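Local coordinates for ecto-NAD+ glycohydrolase (CD38 molecule) (PDB 3GC6), which is a cell-surface (ecto-) enzyme of the ADP-ribosyl cyclase family, whose fold joins a largely helical part to a part built on a parallel beta sheet, at residues G7-H12 against I131-D136; G15-F20 against D116-C121; C61-E66 against T143-V148; E159-T164 against P193-E198. The protein carries 1 engineered substitution. All blocks are in the same frame, centred on the assembly; numbering follows the deposited sequence. Where two conformers were deposited one is given.

Contact 1: residues G7-H12 against I131-D136; sequences GLNRWH and IWSCPD
W132 meets L8 near the start of the 131-136 segment: CD1 of the leucine lies 3.6 Å from CD1 of the indole, the two side chains slanting past each other. One water sits 2.8 Å from W132 O and 3.1 Å from N9 OD1.

S133 supplies the polar grip. Its OG donates to L8 O (2.7 Å) and accepts from W11 N (3.0 Å, N-H...O angle 146°), so one hydroxyl bridges a carbonyl inside the type I turn G7-R10 and the amide of the residue that follows it. Chi1 of 71° sets OG between the backbone N and carbonyl carbon of S133 and aims it at these two atoms. N130 ND2 is a second donor to L8 O. C134, disulfide-linked to C121, brings its carbonyl O to 3.2 Å from W11 CB.

P135 lies over one face of the W11 indole, with CD 3.8 Å from the five-membered ring centroid and 5° off the normal, a CH-pi contact. The opposite face carries R10 CG, while the R10 guanidinium lays a face over W11 NE1 and forms a salt bridge with E123. D136 CB packs against CB of H12, a residue whose ND1 is hydrogen-bonded to D140.

The contact thus combines a buried hydroxyl that both donates and accepts with an indole flanked by P135 and R10, a pairing that would restrain the N-terminal loop.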
loop_
_atom_site.group_PDB
_atom_site.type_symbol
_atom_site.label_atom_id
_atom_site.label_comp_id
_atom_site.label_asym_id
_atom_site.label_seq_id
_atom_site.Cartn_x
_atom_site.Cartn_y
_atom_site.Cartn_z
ATOM N N GLY A 7 35.024 -0.206 -22.109
ATOM C CA GLY A 7 33.722 0.492 -22.093
ATOM C C GLY A 7 32.536 -0.242 -21.443
ATOM O O GLY A 7 32.715 -1.175 -20.657
ATOM N N LEU A 8 31.316 0.183 -21.785
ATOM C CA LEU A 8 30.097 -0.371 -21.139
ATOM C C LEU A 8 29.840 -1.848 -21.423
ATOM O O LEU A 8 29.117 -2.526 -20.677
ATOM C CB LEU A 8 28.867 0.444 -21.535
ATOM C CG LEU A 8 28.943 1.896 -21.073
ATOM C CD1 LEU A 8 27.740 2.648 -21.589
ATOM C CD2 LEU A 8 28.981 1.965 -19.555
ATOM N N ASN A 9 30.425 -2.345 -22.505
ATOM C CA ASN A 9 30.205 -3.726 -22.885
ATOM C C ASN A 9 31.308 -4.658 -22.398
ATOM O O ASN A 9 31.411 -5.776 -22.874
ATOM C CB ASN A 9 30.048 -3.845 -24.410
ATOM C CG ASN A 9 29.475 -5.184 -24.834
ATOM O OD1 ASN A 9 28.608 -5.748 -24.148
ATOM N ND2 ASN A 9 29.950 -5.710 -25.981
ATOM N N ARG A 10 32.118 -4.210 -21.435
ATOM C CA ARG A 10 33.282 -4.970 -20.994
ATOM C C ARG A 10 32.976 -6.217 -20.166
ATOM O O ARG A 10 33.849 -7.087 -20.001
ATOM C CB ARG A 10 34.238 -4.066 -20.214
ATOM C CG ARG A 10 33.716 -3.594 -18.868
ATOM C CD ARG A 10 34.613 -2.504 -18.283
ATOM N NE ARG A 10 34.160 -2.006 -16.980
ATOM C CZ ARG A 10 33.240 -1.049 -16.814
ATOM N NH1 ARG A 10 32.650 -0.479 -17.861
ATOM N NH2 ARG A 10 32.911 -0.649 -15.597
ATOM N N TRP A 11 31.765 -6.297 -19.619
ATOM C CA TRP A 11 31.436 -7.413 -18.762
ATOM C C TRP A 11 30.970 -8.641 -19.540
ATOM O O TRP A 11 30.554 -8.543 -20.693
ATOM C CB TRP A 11 30.336 -6.990 -17.780
ATOM C CG TRP A 11 30.686 -5.774 -16.978
ATOM C CD1 TRP A 11 30.039 -4.557 -16.998
ATOM C CD2 TRP A 11 31.744 -5.651 -16.016
ATOM N NE1 TRP A 11 30.627 -3.692 -16.093
ATOM C CE2 TRP A 11 31.689 -4.333 -15.500
ATOM C CE3 TRP A 11 32.724 -6.527 -15.536
ATOM C CZ2 TRP A 11 32.584 -3.869 -14.520
ATOM C CZ3 TRP A 11 33.622 -6.066 -14.581
ATOM C CH2 TRP A 11 33.541 -4.746 -14.080
ATOM N N HIS A 12 31.001 -9.793 -18.875
ATOM C CA HIS A 12 30.595 -11.063 -19.496
ATOM C C HIS A 12 29.121 -11.434 -19.272
ATOM O O HIS A 12 28.599 -12.368 -19.899
ATOM C CB HIS A 12 31.474 -12.203 -18.980
ATOM C CG HIS A 12 32.904 -12.096 -19.405
ATOM N ND1 HIS A 12 33.819 -11.304 -18.748
ATOM C CD2 HIS A 12 33.570 -12.669 -20.438
ATOM C CE1 HIS A 12 34.993 -11.393 -19.354
ATOM N NE2 HIS A 12 34.868 -12.217 -20.381
ATOM N N ILE A 131 22.802 -0.870 -19.419
ATOM C CA ILE A 131 21.908 -1.791 -20.106
ATOM C C ILE A 131 22.635 -2.635 -21.167
ATOM O O ILE A 131 21.990 -3.390 -21.913
ATOM C CB ILE A 131 20.725 -1.035 -20.788
ATOM C CG1 ILE A 131 21.264 -0.041 -21.835
ATOM C CG2 ILE A 131 19.877 -0.334 -19.746
ATOM C CD1 ILE A 131 20.184 0.786 -22.582
ATOM N N TRP A 132 23.958 -2.547 -21.187
ATOM C CA TRP A 132 24.749 -3.242 -22.213
ATOM C C TRP A 132 25.392 -4.511 -21.710
ATOM O O TRP A 132 25.364 -5.526 -22.394
ATOM C CB TRP A 132 25.815 -2.294 -22.775
ATOM C CG TRP A 132 25.178 -1.011 -23.178
ATOM C CD1 TRP A 132 25.259 0.201 -22.535
ATOM C CD2 TRP A 132 24.295 -0.822 -24.285
ATOM N NE1 TRP A 132 24.500 1.140 -23.205
ATOM C CE2 TRP A 132 23.887 0.532 -24.267
ATOM C CE3 TRP A 132 23.797 -1.671 -25.279
ATOM C CZ2 TRP A 132 23.016 1.071 -25.221
ATOM C CZ3 TRP A 132 22.920 -1.137 -26.231
ATOM C CH2 TRP A 132 22.568 0.235 -26.202
ATOM N N SER A 133 26.039 -4.448 -20.542
ATOM C CA SER A 133 26.589 -5.666 -19.950
ATOM C C SER A 133 26.669 -5.432 -18.459
ATOM O O SER A 133 26.728 -4.284 -18.025
ATOM C CB SER A 133 27.986 -6.016 -20.511
ATOM O OG SER A 133 29.019 -5.127 -20.069
ATOM N N CYS A 134 26.678 -6.529 -17.699
ATOM C CA CYS A 134 26.867 -6.474 -16.243
ATOM C C CYS A 134 27.816 -7.584 -15.838
ATOM O O CYS A 134 27.879 -8.607 -16.515
ATOM C CB CYS A 134 25.538 -6.687 -15.500
ATOM S SG CYS A 134 24.416 -5.252 -15.598
ATOM N N PRO A 135 28.497 -7.413 -14.710
ATOM C CA PRO A 135 29.433 -8.456 -14.249
ATOM C C PRO A 135 28.770 -9.824 -14.083
ATOM O O PRO A 135 27.655 -9.933 -13.554
ATOM C CB PRO A 135 29.929 -7.930 -12.899
ATOM C CG PRO A 135 29.729 -6.422 -12.962
ATOM C CD PRO A 135 28.502 -6.222 -13.838
ATOM N N ASP A 136 29.474 -10.854 -14.556
ATOM C CA ASP A 136 29.123 -12.247 -14.329
ATOM C C ASP A 136 29.847 -12.717 -13.058
ATOM O O ASP A 136 31.021 -12.395 -12.834
ATOM C CB ASP A 136 29.597 -13.079 -15.525
ATOM C CG ASP A 136 29.305 -14.554 -15.351
ATOM O OD1 ASP A 136 28.098 -14.907 -15.356
ATOM O OD2 ASP A 136 30.288 -15.320 -15.189
HETATM O O HOH W 1 26.498 -7.878 -23.356
#

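Contact 2: residues G15-F20 against D116-C121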
loop_
_atom_site.group_PDB
_atom_site.type_symbol
_atom_site.label_atom_id
_atom_site.label_comp_id
_atom_site.label_asym_id
_atom_site.label_seq_id
_atom_site.Cartn_x
_atom_site.Cartn_y
_atom_site.Cartn_z
ATOM N N GLY A 15 23.327 -7.380 -19.854
ATOM C CA GLY A 15 23.066 -6.059 -19.347
ATOM C C GLY A 15 21.825 -5.920 -18.488
ATOM O O GLY A 15 20.997 -6.824 -18.406
ATOM N N SER A 16 21.724 -4.771 -17.822
ATOM C CA SER A 16 20.565 -4.480 -16.986
ATOM C C SER A 16 19.260 -4.600 -17.749
ATOM O O SER A 16 19.176 -4.280 -18.953
ATOM C CB SER A 16 20.643 -3.064 -16.404
ATOM O OG SER A 16 21.805 -2.891 -15.612
ATOM N N THR A 17 18.231 -5.057 -17.055
ATOM C CA THR A 17 16.883 -5.096 -17.622
ATOM C C THR A 17 16.476 -3.689 -18.059
ATOM O O THR A 17 16.596 -2.738 -17.291
ATOM C CB THR A 17 15.899 -5.582 -16.574
ATOM O OG1 THR A 17 16.324 -6.872 -16.105
ATOM C CG2 THR A 17 14.496 -5.724 -17.203
ATOM N N ALA A 18 15.983 -3.549 -19.294
ATOM C CA ALA A 18 15.547 -2.245 -19.764
ATOM C C ALA A 18 14.387 -1.742 -18.903
ATOM O O ALA A 18 13.528 -2.534 -18.489
ATOM C CB ALA A 18 15.119 -2.315 -21.253
ATOM N N ASP A 19 14.350 -0.436 -18.632
ATOM C CA ASP A 19 13.262 0.177 -17.852
ATOM C C ASP A 19 13.100 -0.420 -16.462
ATOM O O ASP A 19 11.991 -0.532 -15.934
ATOM C CB ASP A 19 11.968 0.121 -18.640
ATOM C CG ASP A 19 12.020 1.099 -19.802
ATOM O OD1 ASP A 19 12.033 2.309 -19.533
ATOM O OD2 ASP A 19 12.134 0.663 -20.935
ATOM N N PHE A 20 14.237 -0.784 -15.880
ATOM C CA PHE A 20 14.272 -1.356 -14.526
ATOM C C PHE A 20 13.480 -0.534 -13.534
ATOM O O PHE A 20 12.710 -1.082 -12.724
ATOM C CB PHE A 20 15.747 -1.402 -14.089
ATOM C CG PHE A 20 15.969 -1.940 -12.708
ATOM C CD1 PHE A 20 15.979 -3.318 -12.468
ATOM C CD2 PHE A 20 16.189 -1.067 -11.664
ATOM C CE1 PHE A 20 16.216 -3.803 -11.164
ATOM C CE2 PHE A 20 16.434 -1.543 -10.386
ATOM C CZ PHE A 20 16.416 -2.910 -10.148
ATOM N N ASP A 116 12.891 -10.348 -8.757
ATOM C CA ASP A 116 12.902 -11.673 -9.373
ATOM C C ASP A 116 13.006 -11.560 -10.890
ATOM O O ASP A 116 12.196 -10.852 -11.515
ATOM C CB ASP A 116 11.590 -12.389 -9.025
ATOM C CG ASP A 116 11.634 -13.895 -9.319
ATOM O OD1 ASP A 116 12.710 -14.457 -9.540
ATOM O OD2 ASP A 116 10.546 -14.499 -9.295
ATOM N N GLY A 117 13.991 -12.258 -11.460
ATOM C CA GLY A 117 14.149 -12.277 -12.915
ATOM C C GLY A 117 14.822 -11.066 -13.527
ATOM O O GLY A 117 15.081 -11.065 -14.746
ATOM N N LEU A 118 15.118 -10.045 -12.722
ATOM C CA LEU A 118 15.746 -8.839 -13.260
ATOM C C LEU A 118 17.280 -8.885 -13.164
ATOM O O LEU A 118 17.867 -9.695 -12.414
ATOM C CB LEU A 118 15.255 -7.578 -12.552
ATOM C CG LEU A 118 13.738 -7.450 -12.423
ATOM C CD1 LEU A 118 13.350 -6.085 -11.818
ATOM C CD2 LEU A 118 13.085 -7.626 -13.804
ATOM N N ARG A 119 17.903 -8.004 -13.950
ATOM C CA ARG A 119 19.346 -7.786 -13.944
ATOM C C ARG A 119 19.585 -6.305 -13.713
ATOM O O ARG A 119 18.809 -5.468 -14.168
ATOM C CB ARG A 119 19.938 -8.191 -15.299
ATOM C CG ARG A 119 19.661 -9.635 -15.689
ATOM C CD ARG A 119 20.284 -10.568 -14.677
ATOM N NE ARG A 119 20.117 -11.983 -14.993
ATOM C CZ ARG A 119 20.939 -12.674 -15.774
ATOM N NH1 ARG A 119 21.989 -12.077 -16.330
ATOM N NH2 ARG A 119 20.713 -13.964 -15.997
ATOM N N TRP A 120 20.657 -5.973 -12.996
ATOM C CA TRP A 120 21.011 -4.583 -12.875
ATOM C C TRP A 120 22.445 -4.403 -12.482
ATOM O O TRP A 120 23.055 -5.256 -11.821
ATOM C CB TRP A 120 20.113 -3.887 -11.854
ATOM C CG TRP A 120 20.250 -4.431 -10.411
ATOM C CD1 TRP A 120 21.066 -3.964 -9.433
ATOM C CD2 TRP A 120 19.532 -5.539 -9.841
ATOM N NE1 TRP A 120 20.906 -4.695 -8.262
ATOM C CE2 TRP A 120 19.965 -5.672 -8.495
ATOM C CE3 TRP A 120 18.579 -6.433 -10.335
ATOM C CZ2 TRP A 120 19.467 -6.646 -7.644
ATOM C CZ3 TRP A 120 18.069 -7.396 -9.482
ATOM C CH2 TRP A 120 18.509 -7.490 -8.151
ATOM N N CYS A 121 22.981 -3.286 -12.937
ATOM C CA CYS A 121 24.305 -2.821 -12.516
ATOM C C CYS A 121 24.436 -1.368 -12.961
ATOM O O CYS A 121 23.691 -0.916 -13.849
ATOM C CB CYS A 121 25.427 -3.706 -13.094
ATOM S SG CYS A 121 25.643 -3.634 -14.935
#
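This is a buried loop-to-loop contact in the helical part of the molecule, where the loop leading into helix 20-35 runs beside the loop that follows helix 110-115. Three hydrogen bonds cross between the loops. T17 is gripped twice by R119: the amide N of T17 donates to R119 O (3.0 Å), approaching from above the carbonyl plane, and R119 N donates to T17 OG1 (2.9 Å, 163° at the hydrogen). The threonine hydroxyl is anti to its own carbonyl carbon (chi1 -57°), which turns OG1 to the R119 amide and leaves CG2 facing L118 CD2. One residue back, S16 OG accepts from C121 N at 2.9 Å, and the same hydroxyl bonds the carbonyl O of N130.

Beneath these polar links the side chains form part of the hydrophobic interior of the ADP-ribosyl cyclase fold, in its helical portion. F20, the first residue of helix 20-35, has one face covered by W120 CB, offset toward the rim and 4.2 Å from the phenyl centroid, a CH-pi contact. The F20 and W120 rings themselves are oblique, their planes 39° apart, with F20 CE1 3.6 Å from W120 CE3. L118 CD1 reaches F20 CE1 as well, at 3.7 Å. Around them, F51 meets both F20 and W120 edge to face, and F149 from helix 145-159 meets W120 in the same way. The indole N-H of W120 is satisfied by Y68 OH, and R119 CB packs 3.6 Å from G15 O.

Contact 3: residues C61-E66 against T143-V148; sequences CKATKE and TNYLSV
One face of the Y145 phenol is covered by the methyl of A63: CB sits 3.4 Å from the ring centroid and 5° off its normal, a nearly axial CH-pi contact. All six ring carbons are consequently at similar distances from that methyl. The tyrosine hydroxyl, at the far end of the ring, bonds D67, the residue that follows E66 in the same loop.

The element involved is the N-terminal start of helix 145-159, with N144 at the N-cap position, docked against the loop that precedes helix 69-74. V148, one turn on from N144, adds to the apolar patch. Its CG2 lies 3.9 Å from A63 CB, and its other branch, CG1, anti to the backbone N, reaches the T64 backbone, 3.6 Å from T64 C. The alanine methyl is thus held between an aromatic face and a valine branch on the first turn of the helix. K65 extends along the same helix to a salt bridge with E155.

Polar bonds fix the loop at the other end, next to the C61-C141 disulfide. A63 N donates to T143 O (2.9 Å, N-H...O angle 141°) from above the carbonyl plane. The T143 hydroxyl, placed between its own backbone N and carbonyl carbon, donates in turn to the loop: OG1 lies 2.7 Å from C61 O and stands 49° out of the C61 carbonyl plane.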
loop_
_atom_site.group_PDB
_atom_site.type_symbol
_atom_site.label_atom_id
_atom_site.label_comp_id
_atom_site.label_asym_id
_atom_site.label_seq_id
_atom_site.Cartn_x
_atom_site.Cartn_y
_atom_site.Cartn_z
ATOM N N CYS A 61 31.888 -4.003 -9.321
ATOM C CA CYS A 61 32.535 -5.181 -8.716
ATOM C C CYS A 61 32.971 -4.958 -7.278
ATOM O O CYS A 61 33.755 -5.737 -6.744
ATOM C CB CYS A 61 33.705 -5.657 -9.592
ATOM S SG CYS A 61 33.075 -6.629 -10.991
ATOM N N LYS A 62 32.452 -3.912 -6.636
ATOM C CA LYS A 62 32.736 -3.718 -5.223
ATOM C C LYS A 62 31.489 -3.679 -4.368
ATOM O O LYS A 62 31.470 -3.021 -3.331
ATOM C CB LYS A 62 33.559 -2.465 -4.990
ATOM C CG LYS A 62 34.976 -2.611 -5.433
ATOM C CD LYS A 62 35.794 -1.405 -4.936
ATOM C CE LYS A 62 37.239 -1.470 -5.409
ATOM N NZ LYS A 62 37.874 -2.733 -4.973
ATOM N N ALA A 63 30.442 -4.389 -4.780
ATOM C CA ALA A 63 29.235 -4.427 -3.966
ATOM C C ALA A 63 29.527 -5.060 -2.614
ATOM O O ALA A 63 30.253 -6.054 -2.527
ATOM C CB ALA A 63 28.119 -5.220 -4.664
ATOM N N THR A 64 28.953 -4.484 -1.567
ATOM C CA THR A 64 28.970 -5.128 -0.245
ATOM C C THR A 64 27.543 -5.304 0.311
ATOM O O THR A 64 26.621 -4.614 -0.095
ATOM C CB THR A 64 29.782 -4.296 0.768
ATOM O OG1 THR A 64 29.107 -3.048 0.946
ATOM C CG2 THR A 64 31.227 -4.041 0.267
ATOM N N LYS A 65 27.364 -6.250 1.243
ATOM C CA LYS A 65 26.070 -6.430 1.898
ATOM C C LYS A 65 25.541 -5.118 2.482
ATOM O O LYS A 65 24.342 -4.821 2.385
ATOM C CB LYS A 65 26.220 -7.486 3.009
ATOM C CG LYS A 65 26.591 -8.841 2.426
ATOM C CD LYS A 65 26.291 -9.956 3.392
ATOM C CE LYS A 65 27.262 -9.966 4.527
ATOM N NZ LYS A 65 27.381 -11.352 5.111
ATOM N N GLU A 66 26.453 -4.332 3.054
ATOM C CA GLU A 66 26.078 -3.090 3.739
ATOM C C GLU A 66 25.458 -2.068 2.771
ATOM O O GLU A 66 24.667 -1.219 3.178
ATOM C CB GLU A 66 27.292 -2.472 4.458
ATOM C CG GLU A 66 27.868 -3.328 5.605
ATOM C CD GLU A 66 28.573 -4.604 5.153
ATOM O OE1 GLU A 66 29.277 -4.599 4.109
ATOM O OE2 GLU A 66 28.418 -5.631 5.864
ATOM N N THR A 143 31.481 -10.158 -6.233
ATOM C CA THR A 143 31.037 -9.022 -5.449
ATOM C C THR A 143 30.369 -7.992 -6.363
ATOM O O THR A 143 30.740 -6.806 -6.367
ATOM C CB THR A 143 32.226 -8.362 -4.689
ATOM O OG1 THR A 143 33.297 -8.138 -5.596
ATOM C CG2 THR A 143 32.709 -9.301 -3.557
ATOM N N ASN A 144 29.372 -8.458 -7.104
ATOM C CA ASN A 144 28.574 -7.575 -7.977
ATOM C C ASN A 144 27.206 -7.340 -7.333
ATOM O O ASN A 144 26.791 -8.122 -6.458
ATOM C CB ASN A 144 28.438 -8.198 -9.358
ATOM C CG ASN A 144 27.640 -9.484 -9.339
ATOM O OD1 ASN A 144 28.211 -10.594 -9.336
ATOM N ND2 ASN A 144 26.348 -9.356 -9.269
ATOM N N TYR A 145 26.537 -6.245 -7.719
ATOM C CA TYR A 145 25.321 -5.831 -7.033
ATOM C C TYR A 145 24.150 -6.837 -7.138
ATOM O O TYR A 145 23.336 -6.958 -6.196
ATOM C CB TYR A 145 24.916 -4.394 -7.468
ATOM C CG TYR A 145 25.771 -3.399 -6.722
ATOM C CD1 TYR A 145 26.947 -2.884 -7.272
ATOM C CD2 TYR A 145 25.459 -3.063 -5.409
ATOM C CE1 TYR A 145 27.760 -2.003 -6.521
ATOM C CE2 TYR A 145 26.243 -2.198 -4.651
ATOM C CZ TYR A 145 27.393 -1.661 -5.216
ATOM O OH TYR A 145 28.167 -0.837 -4.433
ATOM N N LEU A 146 24.061 -7.562 -8.252
ATOM C CA LEU A 146 22.963 -8.536 -8.396
ATOM C C LEU A 146 23.179 -9.724 -7.453
ATOM O O LEU A 146 22.310 -10.081 -6.658
ATOM C CB LEU A 146 22.824 -8.963 -9.866
ATOM C CG LEU A 146 21.879 -10.127 -10.163
ATOM C CD1 LEU A 146 20.514 -9.804 -9.668
ATOM C CD2 LEU A 146 21.871 -10.413 -11.691
ATOM N N SER A 147 24.371 -10.315 -7.501
ATOM C CA SER A 147 24.696 -11.458 -6.645
ATOM C C SER A 147 24.640 -11.098 -5.161
ATOM O O SER A 147 24.063 -11.845 -4.340
ATOM C CB SER A 147 26.107 -11.982 -7.004
ATOM O OG SER A 147 26.128 -12.451 -8.340
ATOM N N VAL A 148 25.228 -9.948 -4.804
ATOM C CA VAL A 148 25.246 -9.524 -3.412
ATOM C C VAL A 148 23.826 -9.250 -2.878
ATOM O O VAL A 148 23.494 -9.585 -1.732
ATOM C CB VAL A 148 26.223 -8.355 -3.195
ATOM C CG1 VAL A 148 26.047 -7.783 -1.808
ATOM C CG2 VAL A 148 27.640 -8.880 -3.418
#

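Contact 4: residues E159-T164 against P193-E198; sequences ESACNT and PQVELE
Two neighbouring strands of the four-stranded parallel sheet begin here, 164-170 and 196-203, the inner pair of the order 85-88, 164-170, 196-203, 231-239. T164 and E196 form a parallel beta bridge with their CA atoms 4.7 Å apart. The opening bond runs from E196 N to N163 O, 3.0 Å long and nearly straight at 170°, though the donor stands 42° out of the carbonyl plane. Next along, T164 CA comes within 3.4 Å of E196 O in a CA-H...O contact, and V165 makes backbone bonds to both E196 and E198, as expected when one residue of a parallel strand bonds two alternate residues of its neighbour.

Ahead of the bridge, V195 packs against the backbone of A161-N163. Its CB lies 3.3 Å from N163 O, and CG1, anti to the carbonyl carbon (chi1 -53°), packs 3.4 Å from A161 O, an oxygen that also accepts from R192. C162, between those two residues, is tied by disulfide to C81.

T164 and E196 point to the same side of the sheet. There the methyl CG2 of T164 meets the end of E198, 3.8 Å from OE2, while E196 has an extended chain beyond CG and carries its carboxylate to a salt bridge with R233 on strand 231-239. L197 takes the other side, against V165 and V167. Parallel neighbouring strands 164-170 and 196-203, joined by a connection that contains helix 182-187, make a beta-alpha-beta crossover, the recurring unit of parallel alpha/beta sheets.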
loop_
_atom_site.group_PDB
_atom_site.type_symbol
_atom_site.label_atom_id
_atom_site.label_comp_id
_atom_site.label_asym_id
_atom_site.label_seq_id
_atom_site.Cartn_x
_atom_site.Cartn_y
_atom_site.Cartn_z
ATOM N N GLU A 159 17.719 -15.749 8.638
ATOM C CA GLU A 159 17.866 -15.342 10.033
ATOM C C GLU A 159 16.539 -15.066 10.727
ATOM O O GLU A 159 16.441 -15.200 11.962
ATOM C CB GLU A 159 18.752 -14.117 10.155
ATOM C CG GLU A 159 20.183 -14.393 9.850
ATOM C CD GLU A 159 21.008 -13.098 9.634
ATOM O OE1 GLU A 159 20.441 -11.986 9.702
ATOM O OE2 GLU A 159 22.220 -13.227 9.372
ATOM N N SER A 160 15.536 -14.651 9.971
ATOM C CA SER A 160 14.264 -14.270 10.587
ATOM C C SER A 160 13.236 -15.410 10.601
ATOM O O SER A 160 12.144 -15.233 11.144
ATOM C CB SER A 160 13.678 -13.054 9.845
ATOM O OG SER A 160 13.435 -13.384 8.509
ATOM N N ALA A 161 13.578 -16.564 10.039
ATOM C CA ALA A 161 12.651 -17.709 9.987
ATOM C C ALA A 161 12.171 -18.107 11.371
ATOM O O ALA A 161 12.919 -18.003 12.361
ATOM C CB ALA A 161 13.327 -18.915 9.355
ATOM N N CYS A 162 10.924 -18.572 11.440
ATOM C CA CYS A 162 10.356 -18.912 12.731
ATOM C C CYS A 162 9.507 -20.165 12.640
ATOM O O CYS A 162 8.823 -20.397 11.618
ATOM C CB CYS A 162 9.520 -17.742 13.234
ATOM S SG CYS A 162 8.218 -18.121 14.435
ATOM N N ASN A 163 9.553 -20.964 13.702
ATOM C CA ASN A 163 8.811 -22.219 13.787
ATOM C C ASN A 163 9.126 -23.192 12.647
ATOM O O ASN A 163 10.311 -23.438 12.386
ATOM C CB ASN A 163 7.318 -21.936 13.958
ATOM C CG ASN A 163 7.035 -21.196 15.269
ATOM O OD1 ASN A 163 7.820 -21.280 16.196
ATOM N ND2 ASN A 163 5.921 -20.497 15.341
ATOM N N THR A 164 8.127 -23.766 11.986
ATOM C CA THR A 164 8.448 -24.781 10.976
ATOM C C THR A 164 8.738 -24.145 9.625
ATOM O O THR A 164 7.930 -23.347 9.143
ATOM C CB THR A 164 7.324 -25.826 10.826
ATOM O OG1 THR A 164 7.250 -26.573 12.043
ATOM C CG2 THR A 164 7.618 -26.784 9.665
ATOM N N PRO A 193 18.547 -20.344 14.883
ATOM C CA PRO A 193 18.605 -21.611 15.626
ATOM C C PRO A 193 17.237 -22.041 16.168
ATOM O O PRO A 193 16.389 -21.201 16.493
ATOM C CB PRO A 193 19.591 -21.316 16.759
ATOM C CG PRO A 193 20.466 -20.251 16.179
ATOM C CD PRO A 193 19.507 -19.356 15.387
ATOM N N GLN A 194 17.064 -23.358 16.292
ATOM C CA GLN A 194 15.876 -23.962 16.927
ATOM C C GLN A 194 14.563 -23.858 16.150
ATOM O O GLN A 194 13.512 -24.253 16.660
ATOM C CB GLN A 194 15.691 -23.448 18.358
ATOM C CG GLN A 194 16.854 -23.856 19.230
ATOM C CD GLN A 194 16.713 -23.421 20.683
ATOM O OE1 GLN A 194 15.645 -23.556 21.268
ATOM N NE2 GLN A 194 17.780 -22.914 21.259
ATOM N N VAL A 195 14.611 -23.349 14.919
ATOM C CA VAL A 195 13.472 -23.618 14.025
ATOM C C VAL A 195 13.440 -25.131 13.709
ATOM O O VAL A 195 14.350 -25.870 14.096
ATOM C CB VAL A 195 13.493 -22.757 12.732
ATOM C CG1 VAL A 195 13.627 -21.287 13.088
ATOM C CG2 VAL A 195 14.618 -23.176 11.812
ATOM N N GLU A 196 12.375 -25.581 13.042
ATOM C CA GLU A 196 12.308 -26.961 12.588
ATOM C C GLU A 196 12.248 -26.921 11.083
ATOM O O GLU A 196 11.563 -26.057 10.490
ATOM C CB GLU A 196 11.088 -27.706 13.144
ATOM C CG GLU A 196 11.024 -27.617 14.672
ATOM C CD GLU A 196 10.068 -28.603 15.293
ATOM O OE1 GLU A 196 9.440 -29.380 14.541
ATOM O OE2 GLU A 196 9.971 -28.592 16.546
ATOM N N LEU A 197 12.981 -27.815 10.444
ATOM C CA LEU A 197 13.021 -27.786 8.989
ATOM C C LEU A 197 12.567 -29.111 8.418
ATOM O O LEU A 197 13.054 -30.189 8.835
ATOM C CB LEU A 197 14.446 -27.450 8.512
ATOM C CG LEU A 197 14.662 -27.297 7.000
ATOM C CD1 LEU A 197 15.806 -26.287 6.728
ATOM C CD2 LEU A 197 14.942 -28.640 6.344
ATOM N N GLU A 198 11.640 -29.033 7.468
ATOM C CA GLU A 198 11.231 -30.199 6.712
ATOM C C GLU A 198 11.744 -30.066 5.294
ATOM O O GLU A 198 11.522 -29.032 4.624
ATOM C CB GLU A 198 9.713 -30.305 6.623
ATOM C CG GLU A 198 9.026 -30.398 7.907
ATOM C CD GLU A 198 7.522 -30.360 7.710
ATOM O OE1 GLU A 198 7.053 -30.341 6.537
ATOM O OE2 GLU A 198 6.830 -30.350 8.731
#

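Contacts 1, 2 and 3 form one group, their centres 12 to 15 Å apart, and contact 4 lies 27 to 39 Å from them. Along the chain, contact 2 is nested inside the loop closed by contact 1, contact 3 alternates with both, and contact 4 opens after all three have closed. The C121-C134 disulfide joins contacts 1 and 2. W11 and P135 pack on C61, linking contacts 1 and 3, and L146 of helix 145-159 reaches R119 and W120, linking contacts 2 and 3. That same helix leads on toward contact 4 at the parallel sheet, so it connects the interlocked helical end to the sheet-containing part of the molecule.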